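Local structure of CARDB domain-containing protein (Pyrococcus furiosus, 3IDU) at residues A[95-98]-A[99-102]; A[102-106]-A[107-111]. The protein is of unknown function, this piece being its CARDB domain, an all-beta module that binds two manganese ions at one end of the fold. All blocks are in the same frame, centred on the assembly; numbering follows the deposited sequence.

Interaction 1: residues A[95-98]-A[99-102]; sequences TVDE and ENTV. With MN (manganese (II) ion), chain D.
The carboxylate of Asp97 is packed on both faces and held at its edge by the backbone N-H groups of Thr101 and Val102. CG2 of Val102 lies over one face, 4.0 Å from CG of Asp97, while the backbone N of Asn100 lies over the other without bonding to it. At the edge, Thr101 N donates to the syn lone pair of OD1 at 2.8 Å, nearly straight (169°). Val102 N reaches OD2 from the syn side but tilted 32° out of the carboxylate plane. OD2 also binds manganese at 2.3 Å, so one oxygen serves both a backbone N-H and the metal. With CG of Asp97 anti to the backbone N (chi1 -172°), the carboxylate reaches forward to these groups, just past a type I beta turn from Asp97 to Asn100; the turn is closed by Asn100 N to Asp97 O at 2.8 Å and leads out of strand 88-96 of the all-beta CARDB domain into its metal-binding loop. Asn100 OD1 and Val102 O join the same ion, and water 2, a further ligand, donates to Asp97 O. Water 1 donates to Asp97 OD1 and is hydrogen-bonded to Thr101 OG1. Carboxylate OE2 of Glu99 stands 3.8 Å from OD1 of Asp97, a like-charge approach probably eased by the salt bridge from Glu99 to Arg55.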
ATOM      1  N   THR A  95       1.993   4.302  -0.064  1.00  7.58           N
ATOM      2  CA  THR A  95       2.814   4.534  -1.243  1.00  6.14           C
ATOM      3  C   THR A  95       3.963   3.545  -1.313  1.00 10.51           C
ATOM      4  O   THR A  95       4.441   3.056  -0.290  1.00 10.80           O
ATOM      5  CB  THR A  95       3.433   5.948  -1.243  1.00 10.43           C
ATOM      6  OG1 THR A  95       4.445   6.030  -0.229  1.00 11.19           O
ATOM      7  CG2 THR A  95       2.367   7.001  -0.962  1.00 10.70           C
ATOM      8  N   VAL A  96       4.402   3.252  -2.529  1.00  7.09           N
ATOM      9  CA  VAL A  96       5.534   2.364  -2.720  1.00  6.70           C
ATOM     10  C   VAL A  96       6.456   3.063  -3.720  1.00  8.75           C
ATOM     11  O   VAL A  96       6.001   3.644  -4.704  1.00  8.51           O
ATOM     12  CB  VAL A  96       5.090   0.960  -3.201  1.00  7.74           C
ATOM     13  CG1 VAL A  96       4.342   1.055  -4.520  1.00  9.65           C
ATOM     14  CG2 VAL A  96       6.306   0.053  -3.331  1.00  4.59           C
ATOM     15  N   ASP A  97       7.754   3.017  -3.433  1.00  7.95           N
ATOM     16  CA  ASP A  97       8.768   3.690  -4.235  1.00 10.63           C
ATOM     17  C   ASP A  97       8.382   5.140  -4.476  1.00 10.27           C
ATOM     18  O   ASP A  97       8.436   5.633  -5.603  1.00 10.33           O
ATOM     19  CB  ASP A  97       9.004   3.011  -5.585  1.00 17.01           C
ATOM     20  CG  ASP A  97      10.193   3.613  -6.318  1.00 13.48           C
ATOM     21  OD1 ASP A  97      11.135   4.048  -5.624  1.00 12.86           O
ATOM     22  OD2 ASP A  97      10.202   3.647  -7.567  1.00 11.66           O
ATOM     23  N   GLU A  98       7.997   5.827  -3.411  1.00  7.46           N
ATOM     24  CA  GLU A  98       7.600   7.218  -3.527  1.00 13.62           C
ATOM     25  C   GLU A  98       8.740   8.087  -4.052  1.00 14.72           C
ATOM     26  O   GLU A  98       8.497   9.089  -4.722  1.00 21.59           O
ATOM     27  CB  GLU A  98       7.129   7.736  -2.171  1.00 13.82           C
ATOM     28  CG  GLU A  98       6.176   8.900  -2.271  1.00 16.81           C
ATOM     29  CD  GLU A  98       5.743   9.401  -0.913  1.00 20.48           C
ATOM     30  OE1 GLU A  98       5.444   8.560  -0.036  1.00 16.03           O
ATOM     31  OE2 GLU A  98       5.691  10.632  -0.727  1.00 23.07           O
ATOM     32  N   GLU A  99       9.982   7.702  -3.749  1.00 12.93           N
ATOM     33  CA  GLU A  99      11.160   8.458  -4.198  1.00 20.92           C
ATOM     34  C   GLU A  99      11.512   8.105  -5.639  1.00 18.10           C
ATOM     35  O   GLU A  99      12.475   8.624  -6.204  1.00 16.19           O
ATOM     36  CB  GLU A  99      12.365   8.157  -3.303  1.00 23.57           C
ATOM     37  CG  GLU A  99      12.626   6.675  -3.105  1.00 34.31           C
ATOM     38  CD  GLU A  99      11.933   6.123  -1.871  1.00 40.31           C
ATOM     39  OE1 GLU A  99      12.368   6.468  -0.750  1.00 48.11           O
ATOM     40  OE2 GLU A  99      10.957   5.354  -2.019  1.00 29.60           O
ATOM     41  N   ASN A 100      10.703   7.225  -6.218  1.00 14.73           N
ATOM     42  CA  ASN A 100      10.869   6.743  -7.579  1.00 17.46           C
ATOM     43  C   ASN A 100      12.309   6.430  -7.956  1.00 16.64           C
ATOM     44  O   ASN A 100      12.913   7.080  -8.813  1.00 19.23           O
ATOM     45  CB  ASN A 100      10.262   7.724  -8.579  1.00 24.48           C
ATOM     46  CG  ASN A 100      10.244   7.165  -9.988  1.00 27.66           C
ATOM     47  OD1 ASN A 100      10.084   5.945 -10.194  1.00 15.58           O
ATOM     48  ND2 ASN A 100      10.394   8.046 -10.971  1.00 37.07           N
ATOM     49  N   THR A 101      12.848   5.412  -7.298  1.00 14.19           N
ATOM     50  CA  THR A 101      14.207   4.966  -7.556  1.00 15.40           C
ATOM     51  C   THR A 101      14.161   3.660  -8.351  1.00 17.76           C
ATOM     52  O   THR A 101      15.197   3.076  -8.669  1.00 14.49           O
ATOM     53  CB  THR A 101      14.979   4.754  -6.235  1.00 16.60           C
ATOM     54  OG1 THR A 101      14.236   3.879  -5.378  1.00 22.73           O
ATOM     55  CG2 THR A 101      15.188   6.088  -5.524  1.00 24.39           C
ATOM     56  N   VAL A 102      12.950   3.211  -8.676  1.00 13.06           N
ATOM     57  CA  VAL A 102      12.757   1.981  -9.439  1.00 10.80           C
ATOM     58  C   VAL A 102      11.985   2.267 -10.726  1.00  8.04           C
ATOM     59  O   VAL A 102      10.861   2.750 -10.672  1.00 10.93           O
ATOM     60  CB  VAL A 102      11.958   0.930  -8.626  1.00 11.60           C
ATOM     61  CG1 VAL A 102      11.831  -0.358  -9.422  1.00 13.50           C
ATOM     62  CG2 VAL A 102      12.641   0.669  -7.291  1.00 15.10           C
TER
HETATM   63 MN    MN D 602       9.067   3.729  -9.521  1.00 12.87          MN
HETATM   64  O   HOH W   1      12.445   2.533  -3.736  1.00 35.25           O
HETATM   65  O   HOH W   2       7.862   5.207  -8.177  1.00 14.70           O

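Interaction 2: residues A[102-106]-A[107-111]; sequences VVELN and ENNNV. With MN (manganese (II) ion), chain C; MN (manganese (II) ion), chain D.
Glu107 folds back on Glu104: its chain bends at chi2, bringing OE1 to the backbone N of Glu104 at 2.8 Å, met on the syn side 29° out of the carboxylate plane. The other oxygen, OE2, binds a manganese ion and lies 3.0 Å from OE2 of Glu104, the two carboxylates being nearly perpendicular (79°); the shared cation presumably offsets their repulsion. Asn108 offers its backbone N to OD1 of Asn106 at 2.7 Å, closing an Asx turn in which the donor sits above the carbonyl plane. Asn109 lays its amide against that of Asn106, stacked with planes 17° apart and ND2 of Asn106 3.6 Å from CG of Asn109. With an alanine here instead of Asn106, Asn108 N would probably lose this acceptor and Asn109 its stacked neighbour, leaving the turn that presents the metal-binding Asn106 O less firmly fixed. Asn109 OD1 binds the other manganese, as does OD1 of Asn110. Asn110 turns its ND2 to the syn lone pair of Glu104 OE2 at 2.9 Å, with a weak bond to OE1, steadying the carboxylate that joins both ions: OE1 holds one and OE2 the other, each at 2.2 Å. Asp18 and Leu19 complete the ion held by Asn109 and Asn110; Asp97, Asn100, Val102 O and water 2 complete that held by Glu107, giving a two-manganese site bridged by a single glutamate.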
ATOM      1  N   VAL A 102      12.950   3.211  -8.676  1.00 13.06           N
ATOM      2  CA  VAL A 102      12.757   1.981  -9.439  1.00 10.80           C
ATOM      3  C   VAL A 102      11.985   2.267 -10.726  1.00  8.04           C
ATOM      4  O   VAL A 102      10.861   2.750 -10.672  1.00 10.93           O
ATOM      5  CB  VAL A 102      11.958   0.930  -8.626  1.00 11.60           C
ATOM      6  CG1 VAL A 102      11.831  -0.358  -9.422  1.00 13.50           C
ATOM      7  CG2 VAL A 102      12.641   0.669  -7.291  1.00 15.10           C
ATOM      8  N   VAL A 103      12.596   1.988 -11.878  1.00 10.68           N
ATOM      9  CA  VAL A 103      11.921   2.205 -13.161  1.00 12.10           C
ATOM     10  C   VAL A 103      10.916   1.081 -13.341  1.00  8.66           C
ATOM     11  O   VAL A 103      11.290  -0.085 -13.355  1.00  9.57           O
ATOM     12  CB  VAL A 103      12.924   2.198 -14.335  1.00 16.35           C
ATOM     13  CG1 VAL A 103      12.175   2.274 -15.673  1.00 10.53           C
ATOM     14  CG2 VAL A 103      13.863   3.393 -14.205  1.00 21.40           C
ATOM     15  N   GLU A 104       9.640   1.436 -13.478  1.00 11.00           N
ATOM     16  CA  GLU A 104       8.580   0.441 -13.624  1.00  9.47           C
ATOM     17  C   GLU A 104       7.744   0.646 -14.872  1.00  9.44           C
ATOM     18  O   GLU A 104       7.866   1.649 -15.578  1.00  9.67           O
ATOM     19  CB  GLU A 104       7.613   0.503 -12.444  1.00  9.83           C
ATOM     20  CG  GLU A 104       8.230   0.507 -11.060  1.00 12.79           C
ATOM     21  CD  GLU A 104       7.293   1.134 -10.041  1.00  9.44           C
ATOM     22  OE1 GLU A 104       6.106   0.757 -10.011  1.00 10.98           O
ATOM     23  OE2 GLU A 104       7.737   2.006  -9.272  1.00  9.90           O
ATOM     24  N   LEU A 105       6.859  -0.315 -15.102  1.00  9.15           N
ATOM     25  CA  LEU A 105       5.940  -0.268 -16.230  1.00 10.75           C
ATOM     26  C   LEU A 105       4.929   0.856 -16.007  1.00  9.15           C
ATOM     27  O   LEU A 105       4.369   1.395 -16.960  1.00 11.05           O
ATOM     28  CB  LEU A 105       5.182  -1.591 -16.342  1.00 13.15           C
ATOM     29  CG  LEU A 105       6.007  -2.866 -16.503  1.00 16.11           C
ATOM     30  CD1 LEU A 105       5.100  -4.074 -16.325  1.00 23.14           C
ATOM     31  CD2 LEU A 105       6.669  -2.883 -17.874  1.00 21.69           C
ATOM     32  N   ASN A 106       4.702   1.209 -14.746  1.00  8.25           N
ATOM     33  CA  ASN A 106       3.740   2.252 -14.410  1.00  7.19           C
ATOM     34  C   ASN A 106       4.140   2.893 -13.081  1.00 10.64           C
ATOM     35  O   ASN A 106       4.364   2.197 -12.091  1.00  9.45           O
ATOM     36  CB  ASN A 106       2.342   1.631 -14.310  1.00 10.26           C
ATOM     37  CG  ASN A 106       1.244   2.664 -14.119  1.00 14.03           C
ATOM     38  OD1 ASN A 106       1.507   3.857 -13.949  1.00 15.13           O
ATOM     39  ND2 ASN A 106      -0.002   2.201 -14.138  1.00 11.22           N
ATOM     40  N   GLU A 107       4.257   4.217 -13.069  1.00 10.59           N
ATOM     41  CA  GLU A 107       4.624   4.931 -11.845  1.00 13.96           C
ATOM     42  C   GLU A 107       3.376   5.590 -11.259  1.00 16.73           C
ATOM     43  O   GLU A 107       3.426   6.217 -10.197  1.00 17.06           O
ATOM     44  CB  GLU A 107       5.676   6.016 -12.139  1.00 10.99           C
ATOM     45  CG  GLU A 107       6.825   5.598 -13.063  1.00 15.96           C
ATOM     46  CD  GLU A 107       7.759   4.558 -12.461  1.00 24.47           C
ATOM     47  OE1 GLU A 107       8.641   4.054 -13.201  1.00 22.86           O
ATOM     48  OE2 GLU A 107       7.624   4.250 -11.256  1.00 18.55           O
ATOM     49  N   ASN A 108       2.250   5.427 -11.946  1.00 15.35           N
ATOM     50  CA  ASN A 108       1.007   6.038 -11.507  1.00 11.98           C
ATOM     51  C   ASN A 108       0.050   5.118 -10.748  1.00 14.37           C
ATOM     52  O   ASN A 108      -1.084   5.497 -10.462  1.00 19.68           O
ATOM     53  CB  ASN A 108       0.299   6.675 -12.713  1.00 13.81           C
ATOM     54  CG  ASN A 108       1.201   7.642 -13.472  1.00 19.53           C
ATOM     55  OD1 ASN A 108       1.668   7.345 -14.580  1.00 15.57           O
ATOM     56  ND2 ASN A 108       1.470   8.796 -12.867  1.00 18.04           N
ATOM     57  N   ASN A 109       0.507   3.914 -10.414  1.00 11.73           N
ATOM     58  CA  ASN A 109      -0.314   2.972  -9.655  1.00 13.10           C
ATOM     59  C   ASN A 109       0.431   2.633  -8.366  1.00 11.39           C
ATOM     60  O   ASN A 109       0.240   1.569  -7.770  1.00  9.44           O
ATOM     61  CB  ASN A 109      -0.584   1.696 -10.470  1.00 15.49           C
ATOM     62  CG  ASN A 109       0.690   0.959 -10.861  1.00 13.92           C
ATOM     63  OD1 ASN A 109       1.793   1.463 -10.674  1.00 10.80           O
ATOM     64  ND2 ASN A 109       0.534  -0.240 -11.422  1.00 10.20           N
ATOM     65  N   ASN A 110       1.273   3.567  -7.936  1.00  9.13           N
ATOM     66  CA  ASN A 110       2.087   3.395  -6.738  1.00  8.90           C
ATOM     67  C   ASN A 110       1.484   4.046  -5.502  1.00  6.69           C
ATOM     68  O   ASN A 110       2.128   4.097  -4.457  1.00 10.10           O
ATOM     69  CB  ASN A 110       3.486   3.965  -6.980  1.00 10.02           C
ATOM     70  CG  ASN A 110       4.301   3.124  -7.936  1.00 10.86           C
ATOM     71  OD1 ASN A 110       3.826   2.741  -9.002  1.00 11.91           O
ATOM     72  ND2 ASN A 110       5.540   2.842  -7.563  1.00  8.43           N
ATOM     73  N   VAL A 111       0.255   4.540  -5.610  1.00 10.00           N
ATOM     74  CA  VAL A 111      -0.393   5.190  -4.475  1.00 10.99           C
ATOM     75  C   VAL A 111      -1.807   4.666  -4.239  1.00 11.72           C
ATOM     76  O   VAL A 111      -2.598   4.548  -5.177  1.00 12.56           O
ATOM     77  CB  VAL A 111      -0.469   6.717  -4.687  1.00 15.15           C
ATOM     78  CG1 VAL A 111      -1.162   7.372  -3.502  1.00 21.19           C
ATOM     79  CG2 VAL A 111       0.928   7.290  -4.869  1.00 13.55           C
TER
HETATM   80 MN    MN C 601       3.882   0.950 -10.289  1.00  9.80          MN
HETATM   81 MN    MN D 602       9.067   3.729  -9.521  1.00 12.87          MN
HETATM   82  O   HOH W   2       7.862   5.207  -8.177  1.00 14.70           O

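Leaving strand 88-96, the chain first makes the tight turn of interaction 1, where 99-102 curls back on Asp97. Val102 ends that contact and begins interaction 2, in which residues 107-110 fold back on 102-106, and strand 111-118 starts at Val111. The two contacts are thus consecutive, neither nested nor crossed, and together they shape the connection between antiparallel neighbours of the five-stranded sheet. One manganese and water 2 belong to both. Side-chain ND2 of Asn110, near the end of the loop, probably bonds back to Val96 O at its start, 3.0 Å away. The other manganese ties interaction 2 to Asp18 and Leu19, at the start of strand 19-24 in the three-stranded sheet.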